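Local atomic coordinates of mandelate racemase/muconate lactonizing enzyme/Enolase superfamily (Rhodobacter sphaeroides, PDB entry 2HZG), a protein that belongs to the enolase superfamily, joining a mandelate racemase-type N-terminal domain to a TIM-barrel domain that carries a metal site. Residues V223-E227 with G272-I276; T300-F306 with D325-P331; L235-A239 with L265-I271; V208-A212 with A240-R244; Q202-V208 with P229-A234. One frame throughout, in Å; residues are numbered along the deposited sequence.

Contact 1: V223-E227 with G272-I276; sequences VLWLE and GFIQI. With NA (sodium ion), chain C.
W225 and F273 make the apolar part of this contact. CE3 of W225 sits over the centre of the F273 ring, 3.5 Å above its plane. The two rings meet obliquely, with planes 48° apart. L224 comes from beside W225, and its CG lies 4.2 Å from F273 CZ. W225 has its CG between the backbone N and the carbonyl carbon (chi1 78°), which sets the indole across the gap toward F273 and Q275. Both segments carry a strand of the TIM barrel, 225-227 and 273-276. Strand 249-252 lies between them in the sheet, so here they meet through side chains on the inner side. The polar part centres on E227 OE1. It accepts W225 NE1 at 3.0 Å, on the lone pair away from OE2, and a weak bond from Q275 NE2 at 2.9 Å. K165 adds a salt bridge to the same oxygen. Q275 NE2 also lies above the indole plane, toward the ring's rim, 3.2 Å from W225 CZ2. Metal binding falls to the other carboxylate oxygen. E227 OE2 binds the sodium ion at 2.3 Å, and three waters, D199 and E254 complete the site.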
# COMPACT_ATOMS: atom_id res chain seq x y z
N VAL A 223 31.51 -2.80 -5.46
CA VAL A 223 30.28 -2.61 -4.67
C VAL A 223 29.64 -3.94 -4.24
O VAL A 223 29.48 -4.88 -5.05
CB VAL A 223 29.29 -1.68 -5.42
CG1 VAL A 223 27.96 -1.53 -4.64
CG2 VAL A 223 29.92 -0.31 -5.66
N LEU A 224 29.30 -4.02 -2.96
CA LEU A 224 28.70 -5.23 -2.39
C LEU A 224 27.26 -5.48 -2.88
O LEU A 224 26.91 -6.59 -3.26
CB LEU A 224 28.75 -5.17 -0.85
CG LEU A 224 28.10 -6.30 -0.04
CD1 LEU A 224 28.83 -7.63 -0.26
CD2 LEU A 224 28.01 -5.94 1.46
N TRP A 225 26.42 -4.44 -2.82
CA TRP A 225 25.05 -4.59 -3.25
C TRP A 225 24.52 -3.32 -3.88
O TRP A 225 25.03 -2.21 -3.64
CB TRP A 225 24.12 -5.09 -2.11
CG TRP A 225 23.68 -4.05 -1.06
CD1 TRP A 225 23.03 -2.85 -1.29
CD2 TRP A 225 23.83 -4.16 0.36
NE1 TRP A 225 22.78 -2.21 -0.07
CE2 TRP A 225 23.26 -3.00 0.94
CE3 TRP A 225 24.38 -5.13 1.21
CZ2 TRP A 225 23.25 -2.78 2.33
CZ3 TRP A 225 24.37 -4.92 2.57
CH2 TRP A 225 23.79 -3.76 3.12
N LEU A 226 23.51 -3.52 -4.71
CA LEU A 226 22.77 -2.46 -5.36
C LEU A 226 21.37 -2.55 -4.81
O LEU A 226 20.69 -3.55 -5.00
CB LEU A 226 22.78 -2.67 -6.88
CG LEU A 226 21.86 -1.72 -7.67
CD1 LEU A 226 22.34 -0.26 -7.52
CD2 LEU A 226 21.79 -2.18 -9.15
N GLU A 227 20.95 -1.50 -4.12
CA GLU A 227 19.72 -1.49 -3.34
C GLU A 227 18.60 -0.76 -4.07
O GLU A 227 18.81 0.29 -4.68
CB GLU A 227 20.03 -0.86 -1.98
CG GLU A 227 18.85 -0.64 -1.06
CD GLU A 227 19.29 -0.18 0.32
OE1 GLU A 227 20.43 -0.48 0.75
OE2 GLU A 227 18.46 0.45 1.01
N GLY A 272 19.86 -10.79 -2.76
CA GLY A 272 20.79 -11.37 -1.81
C GLY A 272 20.66 -10.83 -0.41
O GLY A 272 21.15 -11.45 0.54
N PHE A 273 20.01 -9.67 -0.26
CA PHE A 273 19.84 -9.01 1.04
C PHE A 273 18.41 -8.52 1.16
O PHE A 273 17.95 -7.78 0.31
CB PHE A 273 20.80 -7.80 1.21
CG PHE A 273 22.27 -8.17 1.12
CD1 PHE A 273 23.00 -8.44 2.29
CD2 PHE A 273 22.91 -8.27 -0.11
CE1 PHE A 273 24.36 -8.80 2.22
CE2 PHE A 273 24.27 -8.64 -0.20
CZ PHE A 273 24.99 -8.90 0.96
N ILE A 274 17.73 -8.93 2.22
CA ILE A 274 16.40 -8.40 2.53
C ILE A 274 16.56 -7.36 3.64
O ILE A 274 17.25 -7.59 4.63
CB ILE A 274 15.37 -9.54 2.89
CG1 ILE A 274 13.94 -8.99 3.06
CG2 ILE A 274 15.79 -10.32 4.16
CD1 ILE A 274 13.21 -8.62 1.75
N GLN A 275 15.95 -6.20 3.44
CA GLN A 275 16.17 -5.04 4.29
C GLN A 275 14.82 -4.54 4.74
O GLN A 275 13.97 -4.18 3.94
CB GLN A 275 16.93 -3.94 3.55
CG GLN A 275 18.20 -4.43 2.86
CD GLN A 275 18.78 -3.42 1.90
OE1 GLN A 275 18.11 -2.97 0.96
NE2 GLN A 275 20.04 -3.05 2.11
N ILE A 276 14.64 -4.52 6.05
CA ILE A 276 13.30 -4.30 6.60
C ILE A 276 13.27 -3.12 7.56
O ILE A 276 14.10 -3.00 8.45
CB ILE A 276 12.76 -5.57 7.32
CG1 ILE A 276 12.71 -6.76 6.34
CG2 ILE A 276 11.42 -5.26 8.03
CD1 ILE A 276 11.72 -6.62 5.19
NA NA C . 17.41 2.54 1.13
O HOH W 1 16.00 4.46 1.76
O HOH W 2 16.11 3.01 -1.35
O HOH W 3 18.70 3.33 3.21

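Contact 2: T300-F306 with D325-P331; sequences TYVNHTF and DRICEYP
N303 and E329 hold together strands 300-303 and 327-331, the seventh and eighth strands of the TIM barrel, where the ring of strands closes. The strands run parallel, with axes 5.5 Å apart, and side chains supply one partner in each direct hydrogen bond between the segments. The N303 amide lies along the E329 backbone like a peptide group. Its OD1 accepts E329 N at 2.8 Å, and its ND2 gives a nearly straight bond (169°) to E329 O, in the carbonyl plane. ND2 also donates to T305 OG1, which fixes the rotation of the amide. E329 reaches back the other way. Its chain is extended, with CG anti to the backbone N (chi1 -172°), and runs beside H304, pointing the same way. The imidazole and carboxylate planes are 75° apart. E329 OE1 takes T305 N at 2.9 Å from above the carboxylate plane. E329 OE2 lies near the edge of the F306 ring and is bound by K165 and S139, while H304 ND1 bonds D277. V302 CG1 packs against I327 CG1 at 4.1 Å. At the start of the two segments, D325 OD2 accepts Y301 N at 2.8 Å, again from above its plane. One water donates to both Y301 O and I327 O, at 2.7 and 2.8 Å.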
# COMPACT_ATOMS: atom_id res chain seq x y z
N THR A 300 20.57 -13.07 3.75
CA THR A 300 20.98 -12.12 4.77
C THR A 300 19.91 -11.06 5.04
O THR A 300 19.42 -10.40 4.13
CB THR A 300 22.29 -11.42 4.39
OG1 THR A 300 23.30 -12.40 4.12
CG2 THR A 300 22.78 -10.48 5.55
N TYR A 301 19.56 -10.92 6.32
CA TYR A 301 18.62 -9.91 6.78
C TYR A 301 19.39 -8.70 7.31
O TYR A 301 20.39 -8.85 8.00
CB TYR A 301 17.74 -10.52 7.88
CG TYR A 301 16.68 -9.60 8.43
CD1 TYR A 301 15.32 -9.79 8.10
CD2 TYR A 301 17.01 -8.59 9.35
CE1 TYR A 301 14.33 -8.95 8.63
CE2 TYR A 301 16.03 -7.75 9.88
CZ TYR A 301 14.70 -7.94 9.52
OH TYR A 301 13.75 -7.12 10.05
N VAL A 302 18.93 -7.50 6.95
CA VAL A 302 19.52 -6.26 7.43
C VAL A 302 18.37 -5.35 7.78
O VAL A 302 17.32 -5.40 7.14
CB VAL A 302 20.44 -5.55 6.35
CG1 VAL A 302 21.38 -4.54 7.03
CG2 VAL A 302 21.26 -6.55 5.51
N ASN A 303 18.54 -4.53 8.81
CA ASN A 303 17.61 -3.44 9.04
C ASN A 303 17.70 -2.39 7.93
O ASN A 303 18.77 -2.19 7.33
CB ASN A 303 17.87 -2.77 10.39
CG ASN A 303 19.23 -2.12 10.46
OD1 ASN A 303 20.24 -2.73 10.12
ND2 ASN A 303 19.27 -0.87 10.86
N HIS A 304 16.57 -1.75 7.64
CA HIS A 304 16.58 -0.45 7.01
C HIS A 304 16.31 0.59 8.09
O HIS A 304 15.25 0.58 8.71
CB HIS A 304 15.53 -0.29 5.90
CG HIS A 304 15.41 1.12 5.42
ND1 HIS A 304 14.52 2.02 5.96
CD2 HIS A 304 16.13 1.81 4.50
CE1 HIS A 304 14.68 3.20 5.39
NE2 HIS A 304 15.65 3.10 4.49
N THR A 305 17.29 1.48 8.32
CA THR A 305 17.12 2.59 9.25
C THR A 305 17.83 3.82 8.72
O THR A 305 19.02 3.77 8.46
CB THR A 305 17.74 2.31 10.64
OG1 THR A 305 17.21 1.09 11.16
CG2 THR A 305 17.45 3.46 11.62
N PHE A 306 17.10 4.93 8.58
CA PHE A 306 17.74 6.18 8.17
C PHE A 306 17.45 7.32 9.17
O PHE A 306 17.72 8.49 8.89
CB PHE A 306 17.31 6.56 6.73
CG PHE A 306 18.35 7.35 5.96
CD1 PHE A 306 19.58 6.76 5.62
CD2 PHE A 306 18.10 8.66 5.56
CE1 PHE A 306 20.53 7.47 4.89
CE2 PHE A 306 19.07 9.40 4.85
CZ PHE A 306 20.29 8.79 4.53
N ASP A 325 24.09 -12.73 10.80
CA ASP A 325 23.61 -11.53 10.09
C ASP A 325 24.18 -10.30 10.77
O ASP A 325 23.51 -9.62 11.54
CB ASP A 325 22.08 -11.54 9.97
CG ASP A 325 21.59 -12.54 8.92
OD1 ASP A 325 22.38 -13.41 8.49
OD2 ASP A 325 20.44 -12.48 8.51
N ARG A 326 25.44 -10.05 10.48
CA ARG A 326 26.25 -9.14 11.30
C ARG A 326 26.26 -7.70 10.87
O ARG A 326 26.66 -6.85 11.62
CB ARG A 326 27.70 -9.64 11.38
CG ARG A 326 27.79 -10.97 12.07
CD ARG A 326 29.15 -11.25 12.73
NE ARG A 326 29.10 -12.48 13.52
CZ ARG A 326 29.25 -13.71 13.02
NH1 ARG A 326 29.47 -13.89 11.71
NH2 ARG A 326 29.18 -14.78 13.82
N ILE A 327 25.87 -7.40 9.66
CA ILE A 327 25.90 -5.98 9.31
C ILE A 327 24.54 -5.30 9.60
O ILE A 327 23.49 -5.96 9.57
CB ILE A 327 26.39 -5.75 7.88
CG1 ILE A 327 25.25 -5.77 6.90
CG2 ILE A 327 27.50 -6.77 7.49
CD1 ILE A 327 25.42 -4.72 5.90
N CYS A 328 24.59 -4.02 9.94
CA CYS A 328 23.39 -3.23 10.12
C CYS A 328 23.57 -1.88 9.49
O CYS A 328 24.69 -1.37 9.41
CB CYS A 328 23.00 -3.09 11.60
SG CYS A 328 24.17 -2.12 12.60
N GLU A 329 22.46 -1.30 9.06
CA GLU A 329 22.42 0.08 8.62
C GLU A 329 22.48 1.04 9.79
O GLU A 329 21.75 0.90 10.78
CB GLU A 329 21.18 0.36 7.76
CG GLU A 329 21.20 1.73 7.11
CD GLU A 329 20.13 1.93 6.05
OE1 GLU A 329 19.13 1.17 6.05
OE2 GLU A 329 20.27 2.88 5.22
N TYR A 330 23.34 2.05 9.66
CA TYR A 330 23.49 3.07 10.67
C TYR A 330 23.38 4.46 10.04
O TYR A 330 24.21 4.83 9.24
CB TYR A 330 24.85 2.91 11.39
CG TYR A 330 24.98 3.82 12.58
CD1 TYR A 330 24.53 3.42 13.85
CD2 TYR A 330 25.48 5.11 12.44
CE1 TYR A 330 24.62 4.29 14.96
CE2 TYR A 330 25.57 5.99 13.52
CZ TYR A 330 25.15 5.56 14.78
OH TYR A 330 25.24 6.44 15.83
N PRO A 331 22.37 5.26 10.45
CA PRO A 331 22.27 6.59 9.85
C PRO A 331 23.42 7.49 10.33
O PRO A 331 23.47 7.88 11.49
CB PRO A 331 20.93 7.14 10.36
CG PRO A 331 20.55 6.32 11.48
CD PRO A 331 21.34 5.03 11.48
O HOH W 4 24.55 -13.18 6.70
O HOH W 5 22.98 -8.45 8.40

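Contact 3: L235-A239 with L265-I271; sequences LAAHA and LMDYGRI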
# COMPACT_ATOMS: atom_id res chain seq x y z
N LEU A 235 9.15 -7.21 -9.24
CA LEU A 235 9.94 -8.37 -8.86
C LEU A 235 10.62 -9.04 -10.05
O LEU A 235 11.75 -9.51 -9.94
CB LEU A 235 9.08 -9.38 -8.10
CG LEU A 235 8.28 -8.81 -6.93
CD1 LEU A 235 7.37 -9.88 -6.34
CD2 LEU A 235 9.18 -8.15 -5.86
N ALA A 236 9.92 -9.08 -11.17
CA ALA A 236 10.47 -9.65 -12.40
C ALA A 236 11.66 -8.80 -12.90
O ALA A 236 12.67 -9.35 -13.35
CB ALA A 236 9.38 -9.79 -13.48
N ALA A 237 11.54 -7.47 -12.80
CA ALA A 237 12.66 -6.57 -13.10
C ALA A 237 13.89 -6.88 -12.21
O ALA A 237 15.02 -6.98 -12.72
CB ALA A 237 12.24 -5.12 -12.97
N HIS A 238 13.67 -7.03 -10.90
CA HIS A 238 14.73 -7.42 -9.95
C HIS A 238 15.41 -8.73 -10.36
O HIS A 238 16.65 -8.82 -10.39
CB HIS A 238 14.15 -7.57 -8.54
CG HIS A 238 13.95 -6.28 -7.81
ND1 HIS A 238 12.85 -5.47 -8.01
CD2 HIS A 238 14.69 -5.68 -6.85
CE1 HIS A 238 12.93 -4.42 -7.21
NE2 HIS A 238 14.03 -4.53 -6.48
N ALA A 239 14.60 -9.74 -10.65
CA ALA A 239 15.09 -11.04 -11.07
C ALA A 239 15.89 -10.94 -12.38
O ALA A 239 16.94 -11.54 -12.50
CB ALA A 239 13.92 -12.07 -11.22
N LEU A 265 9.69 -10.60 -2.63
CA LEU A 265 11.00 -10.12 -3.07
C LEU A 265 12.07 -11.19 -2.92
O LEU A 265 12.87 -11.39 -3.84
CB LEU A 265 11.40 -8.82 -2.33
CG LEU A 265 12.65 -8.12 -2.86
CD1 LEU A 265 12.49 -7.61 -4.30
CD2 LEU A 265 12.96 -6.96 -1.91
N MET A 266 12.08 -11.88 -1.78
CA MET A 266 13.04 -13.00 -1.62
C MET A 266 12.79 -14.15 -2.59
O MET A 266 13.72 -14.66 -3.20
CB MET A 266 13.06 -13.54 -0.20
CG MET A 266 13.54 -12.51 0.81
SD MET A 266 13.68 -13.19 2.47
CE MET A 266 11.97 -13.26 2.97
N ASP A 267 11.52 -14.52 -2.75
CA ASP A 267 11.18 -15.67 -3.59
C ASP A 267 11.20 -15.43 -5.10
O ASP A 267 11.55 -16.33 -5.83
CB ASP A 267 9.85 -16.30 -3.15
CG ASP A 267 9.98 -17.03 -1.83
OD1 ASP A 267 11.12 -17.38 -1.44
OD2 ASP A 267 8.96 -17.22 -1.15
N TYR A 268 10.82 -14.23 -5.55
CA TYR A 268 10.78 -13.93 -6.98
C TYR A 268 11.83 -12.90 -7.44
O TYR A 268 12.14 -12.82 -8.62
CB TYR A 268 9.37 -13.47 -7.36
CG TYR A 268 8.32 -14.50 -6.99
CD1 TYR A 268 8.18 -15.67 -7.75
CD2 TYR A 268 7.49 -14.33 -5.89
CE1 TYR A 268 7.24 -16.63 -7.42
CE2 TYR A 268 6.53 -15.29 -5.55
CZ TYR A 268 6.42 -16.44 -6.34
OH TYR A 268 5.49 -17.42 -6.05
N GLY A 269 12.34 -12.09 -6.51
CA GLY A 269 13.21 -10.97 -6.89
C GLY A 269 14.66 -11.34 -7.00
O GLY A 269 15.45 -10.55 -7.52
N ARG A 270 15.04 -12.51 -6.48
CA ARG A 270 16.44 -12.98 -6.55
C ARG A 270 17.39 -12.00 -5.83
O ARG A 270 18.53 -11.77 -6.25
CB ARG A 270 16.89 -13.18 -8.02
CG ARG A 270 16.14 -14.28 -8.79
CD ARG A 270 16.77 -14.47 -10.18
NE ARG A 270 18.19 -14.85 -10.09
CZ ARG A 270 18.96 -15.17 -11.13
NH1 ARG A 270 18.44 -15.17 -12.36
NH2 ARG A 270 20.23 -15.50 -10.95
N ILE A 271 16.91 -11.39 -4.75
CA ILE A 271 17.75 -10.53 -3.92
C ILE A 271 18.68 -11.36 -3.04
O ILE A 271 18.34 -12.47 -2.62
CB ILE A 271 16.94 -9.55 -3.03
CG1 ILE A 271 15.82 -10.30 -2.27
CG2 ILE A 271 16.39 -8.40 -3.88
CD1 ILE A 271 15.44 -9.64 -0.92
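L265 lays its CD1 methyl over the face of the H238 imidazole, 4.0 Å from the ring centroid and 13° off the ring normal. This is a CH-pi contact. The same methyl touches L235 CD2 at 3.7 Å, so one branch of L265 fills the angle between L235 and H238. Its CG stands anti to the backbone N (chi1 -171°), which carries the branch across to the other helix. A239 packs closely on the end of helix 259-268: its CB is 3.2 Å from Y268 O. G269 has no side chain, and its CA comes within 3.7 Å of L235 O. R270 has positive phi as the chain leaves the helix. It lays its CD beside A239 CB at 3.9 Å. Further out, H238 is held by a hydrogen bond from ND1 to A234 O and by the edge-to-face ring of F230. L235 CB meets Y268 CB, and beyond them the Y268 ring stacks on Y268 of the second subunit. L235 also packs on H264 of that subunit, so the contact borders the dimer interface. Helices 235-242 and 259-268 lie beside each other here, in the outer helical layer of a TIM barrel.

Contact 4: V208-A212 with A240-R244; sequences VEAAA and ALAGR
R244, L241 and V208 join helix 208-212 to the end of helix 235-242, on the outside of the TIM barrel. R244 reaches over from just past its helix. Its chain bends at chi2 (-70°) and chi3 (-95°), and this brings the guanidinium beside the first turn of the other helix. There it forms a salt bridge with E209. R244 NH1 donates to E209 OE2 at 2.9 Å, almost in the guanidinium plane and on the syn side of the carboxylate, but tilted out of the carboxylate plane. R244 NH2 also faces both E209 oxygens. Its approach to OE1 is modelled so short that the exact length is doubtful. The carboxylate lies at the guanidinium edge, with the two planes 27° apart. A212 CB sits over one guanidinium face, 3.5 Å from R244 NH2. L241 packs in a buried position. Its CD1 comes to 3.5 Å from A212 N and packs on A211 CB at 3.8 Å, and its CD2 meets the same methyl. F230 and P229 also touch L241, which ties the helix pair to the loop that holds them. V208 uses CG1 twice: it lies 3.6 Å from R244 NH1 and 3.9 Å from A240 CB.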
# COMPACT_ATOMS: atom_id res chain seq x y z
N VAL A 208 15.05 -2.26 -16.79
CA VAL A 208 16.10 -3.24 -16.52
C VAL A 208 17.40 -2.85 -17.24
O VAL A 208 18.50 -2.96 -16.67
CB VAL A 208 15.69 -4.68 -16.89
CG1 VAL A 208 16.86 -5.66 -16.67
CG2 VAL A 208 14.47 -5.11 -16.07
N GLU A 209 17.28 -2.39 -18.49
CA GLU A 209 18.47 -2.10 -19.27
C GLU A 209 19.23 -0.88 -18.75
O GLU A 209 20.45 -0.93 -18.69
CB GLU A 209 18.14 -1.99 -20.77
CG GLU A 209 17.50 -3.30 -21.34
CD GLU A 209 18.39 -4.54 -21.17
OE1 GLU A 209 19.63 -4.44 -21.32
OE2 GLU A 209 17.86 -5.63 -20.87
N ALA A 210 18.53 0.19 -18.35
CA ALA A 210 19.17 1.35 -17.69
C ALA A 210 19.92 0.94 -16.42
O ALA A 210 21.04 1.39 -16.18
CB ALA A 210 18.15 2.43 -17.38
N ALA A 211 19.30 0.08 -15.61
CA ALA A 211 19.94 -0.44 -14.40
C ALA A 211 21.14 -1.32 -14.74
O ALA A 211 22.23 -1.19 -14.14
CB ALA A 211 18.92 -1.23 -13.56
N ALA A 212 20.95 -2.23 -15.70
CA ALA A 212 22.00 -3.15 -16.11
C ALA A 212 23.23 -2.39 -16.58
O ALA A 212 24.34 -2.86 -16.39
CB ALA A 212 21.50 -4.12 -17.22
N ALA A 240 15.37 -10.19 -13.35
CA ALA A 240 16.10 -9.97 -14.62
C ALA A 240 17.49 -9.34 -14.37
O ALA A 240 18.49 -9.80 -14.91
CB ALA A 240 15.28 -9.11 -15.58
N LEU A 241 17.54 -8.30 -13.55
CA LEU A 241 18.80 -7.64 -13.22
C LEU A 241 19.79 -8.60 -12.54
O LEU A 241 20.98 -8.63 -12.89
CB LEU A 241 18.55 -6.41 -12.33
CG LEU A 241 19.74 -5.45 -12.15
CD1 LEU A 241 20.17 -4.85 -13.50
CD2 LEU A 241 19.39 -4.33 -11.16
N ALA A 242 19.30 -9.35 -11.57
CA ALA A 242 20.11 -10.32 -10.84
C ALA A 242 20.66 -11.43 -11.74
O ALA A 242 21.67 -12.04 -11.39
CB ALA A 242 19.31 -10.91 -9.68
N GLY A 243 20.01 -11.70 -12.87
CA GLY A 243 20.45 -12.77 -13.77
C GLY A 243 21.48 -12.35 -14.81
O GLY A 243 21.89 -13.16 -15.63
N ARG A 244 21.91 -11.09 -14.78
CA ARG A 244 22.88 -10.60 -15.75
C ARG A 244 24.33 -10.98 -15.43
O ARG A 244 25.23 -10.67 -16.18
CB ARG A 244 22.75 -9.08 -15.92
CG ARG A 244 21.35 -8.64 -16.24
CD ARG A 244 20.94 -9.06 -17.65
NE ARG A 244 21.19 -7.95 -18.53
CZ ARG A 244 20.26 -7.23 -19.13
NH1 ARG A 244 18.97 -7.52 -18.99
NH2 ARG A 244 20.62 -6.22 -19.90

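Contact 5: Q202-V208 with P229-A234; sequences QIFGEDV and PFDAGA
The amide oxygen of Q202 faces D231 and A232 and is gripped by two waters. They donate to Q202 OE1 at 2.7 and 2.8 Å, and each makes a further weak bond, one with A232 N and the other with D231 OD1. Q202 NE2 is bound by E228. The Q202 chain is extended, and its CG passes 3.1 Å from F230 O. Two backbone bonds link the loops directly. D231 N donates to G205 O at 2.8 Å, in the carbonyl plane, and F204 N donates to P229 O at 3.2 Å. These loops follow the third and fourth strands of the TIM barrel and lead into helices 208-212 and 235-242. Each makes a type I turn, Q202-G205 and D231-A234. D207 caps the first helix through A210 N, and A234 is the N-cap of the second. F230 fills the space between the loops. Its CG is anti to the carbonyl carbon (chi1 -56°), which turns the ring toward D207 and V208. The ring presents its edge to D207 O, 3.4 Å from CE1, while its CZ meets V208 CA at 3.7 Å. F204 CB touches CE1 of the same ring. At the subunit interface, E206 OE2 and D231 OD2 are like charges 3.8 Å apart. Partners on the second subunit probably offset this: E206 pairs with R289 of that chain, and D231 OD2 is hydrogen-bonded to H260 of that chain.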
# COMPACT_ATOMS: atom_id res chain seq x y z
N GLN A 202 14.86 3.23 -6.14
CA GLN A 202 13.84 2.85 -7.14
C GLN A 202 13.93 3.66 -8.44
O GLN A 202 12.99 3.65 -9.24
CB GLN A 202 12.42 2.95 -6.53
CG GLN A 202 12.21 2.13 -5.24
CD GLN A 202 10.74 2.13 -4.80
OE1 GLN A 202 9.85 2.50 -5.58
NE2 GLN A 202 10.49 1.78 -3.56
N ILE A 203 15.06 4.34 -8.67
CA ILE A 203 15.14 5.33 -9.74
C ILE A 203 15.02 4.76 -11.16
O ILE A 203 14.57 5.44 -12.05
CB ILE A 203 16.42 6.22 -9.63
CG1 ILE A 203 16.30 7.47 -10.52
CG2 ILE A 203 17.67 5.41 -10.02
CD1 ILE A 203 15.15 8.42 -10.12
N PHE A 204 15.41 3.50 -11.37
CA PHE A 204 15.30 2.92 -12.71
C PHE A 204 13.88 2.47 -13.03
O PHE A 204 13.60 2.11 -14.17
CB PHE A 204 16.35 1.82 -12.94
CG PHE A 204 17.75 2.30 -12.70
CD1 PHE A 204 18.31 3.28 -13.53
CD2 PHE A 204 18.50 1.79 -11.64
CE1 PHE A 204 19.61 3.76 -13.28
CE2 PHE A 204 19.79 2.26 -11.38
CZ PHE A 204 20.35 3.24 -12.21
N GLY A 205 12.99 2.54 -12.03
CA GLY A 205 11.56 2.27 -12.21
C GLY A 205 11.32 0.83 -12.60
O GLY A 205 11.25 -0.05 -11.75
N GLU A 206 11.20 0.59 -13.91
CA GLU A 206 11.12 -0.78 -14.45
C GLU A 206 12.13 -1.00 -15.59
O GLU A 206 12.07 -1.99 -16.31
CB GLU A 206 9.71 -1.06 -14.98
CG GLU A 206 8.65 -1.08 -13.90
CD GLU A 206 7.25 -1.29 -14.48
OE1 GLU A 206 6.98 -2.39 -14.97
OE2 GLU A 206 6.44 -0.34 -14.47
N ASP A 207 13.07 -0.06 -15.72
CA ASP A 207 14.00 -0.07 -16.86
C ASP A 207 15.20 -0.96 -16.52
O ASP A 207 16.23 -0.48 -15.98
CB ASP A 207 14.40 1.37 -17.16
CG ASP A 207 15.11 1.53 -18.50
OD1 ASP A 207 15.66 0.56 -19.06
OD2 ASP A 207 15.16 2.68 -18.96
N VAL A 208 15.05 -2.26 -16.79
CA VAL A 208 16.10 -3.24 -16.52
C VAL A 208 17.40 -2.85 -17.24
O VAL A 208 18.50 -2.96 -16.67
CB VAL A 208 15.69 -4.68 -16.89
CG1 VAL A 208 16.86 -5.66 -16.67
CG2 VAL A 208 14.47 -5.11 -16.07
N PRO A 229 16.86 -1.15 -6.98
CA PRO A 229 17.03 -0.63 -8.36
C PRO A 229 15.70 -0.19 -9.01
O PRO A 229 15.71 0.68 -9.88
CB PRO A 229 17.63 -1.82 -9.14
CG PRO A 229 17.24 -3.05 -8.31
CD PRO A 229 17.24 -2.58 -6.87
N PHE A 230 14.59 -0.79 -8.60
CA PHE A 230 13.31 -0.65 -9.29
C PHE A 230 12.14 -0.34 -8.35
O PHE A 230 12.32 -0.38 -7.12
CB PHE A 230 12.99 -1.95 -10.03
CG PHE A 230 14.07 -2.39 -10.99
CD1 PHE A 230 14.36 -1.63 -12.14
CD2 PHE A 230 14.78 -3.56 -10.75
CE1 PHE A 230 15.36 -2.04 -13.03
CE2 PHE A 230 15.79 -3.98 -11.64
CZ PHE A 230 16.08 -3.23 -12.78
N ASP A 231 10.96 -0.04 -8.93
CA ASP A 231 9.69 -0.02 -8.17
C ASP A 231 9.71 -1.20 -7.20
O ASP A 231 10.12 -2.29 -7.59
CB ASP A 231 8.46 -0.27 -9.07
CG ASP A 231 8.16 0.84 -10.05
OD1 ASP A 231 8.79 1.92 -10.01
OD2 ASP A 231 7.23 0.62 -10.87
N ALA A 232 9.20 -0.99 -5.99
CA ALA A 232 9.19 -2.04 -4.96
C ALA A 232 8.49 -3.34 -5.40
O ALA A 232 8.93 -4.45 -5.08
CB ALA A 232 8.56 -1.52 -3.67
N GLY A 233 7.39 -3.19 -6.15
CA GLY A 233 6.65 -4.35 -6.64
C GLY A 233 7.18 -5.00 -7.91
O GLY A 233 6.69 -6.07 -8.31
N ALA A 234 8.17 -4.37 -8.55
CA ALA A 234 8.72 -4.89 -9.83
C ALA A 234 9.69 -6.06 -9.62
O ALA A 234 10.89 -5.92 -9.84
CB ALA A 234 9.39 -3.77 -10.63
O HOH W 6 7.25 1.74 -5.40
O HOH W 7 8.91 4.22 -7.59

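From the N terminus, contact 5 opens first at 202-208. Contact 4 starts at V208, which the two share, and contact 1 opens at 223-227. Contact 5 then closes at 229-234, so it crosses both. Contact 3 opens at 235-239 before contact 4 closes at 240-244, and these two cross on helix 235-242. Contact 4 also crosses contact 1. Contact 3 closes at 265-271, nested inside the loop that contact 1 closes at 272-276. Contact 2 follows in series, opening at 300-306 and closing at 325-331, where the last strand completes the barrel. Contacts 3, 4 and 5 tie outer helices and loops together, and contacts 3 and 5 reach the second subunit. Contacts 1 and 2 meet where 273-276 neighbours 300-303.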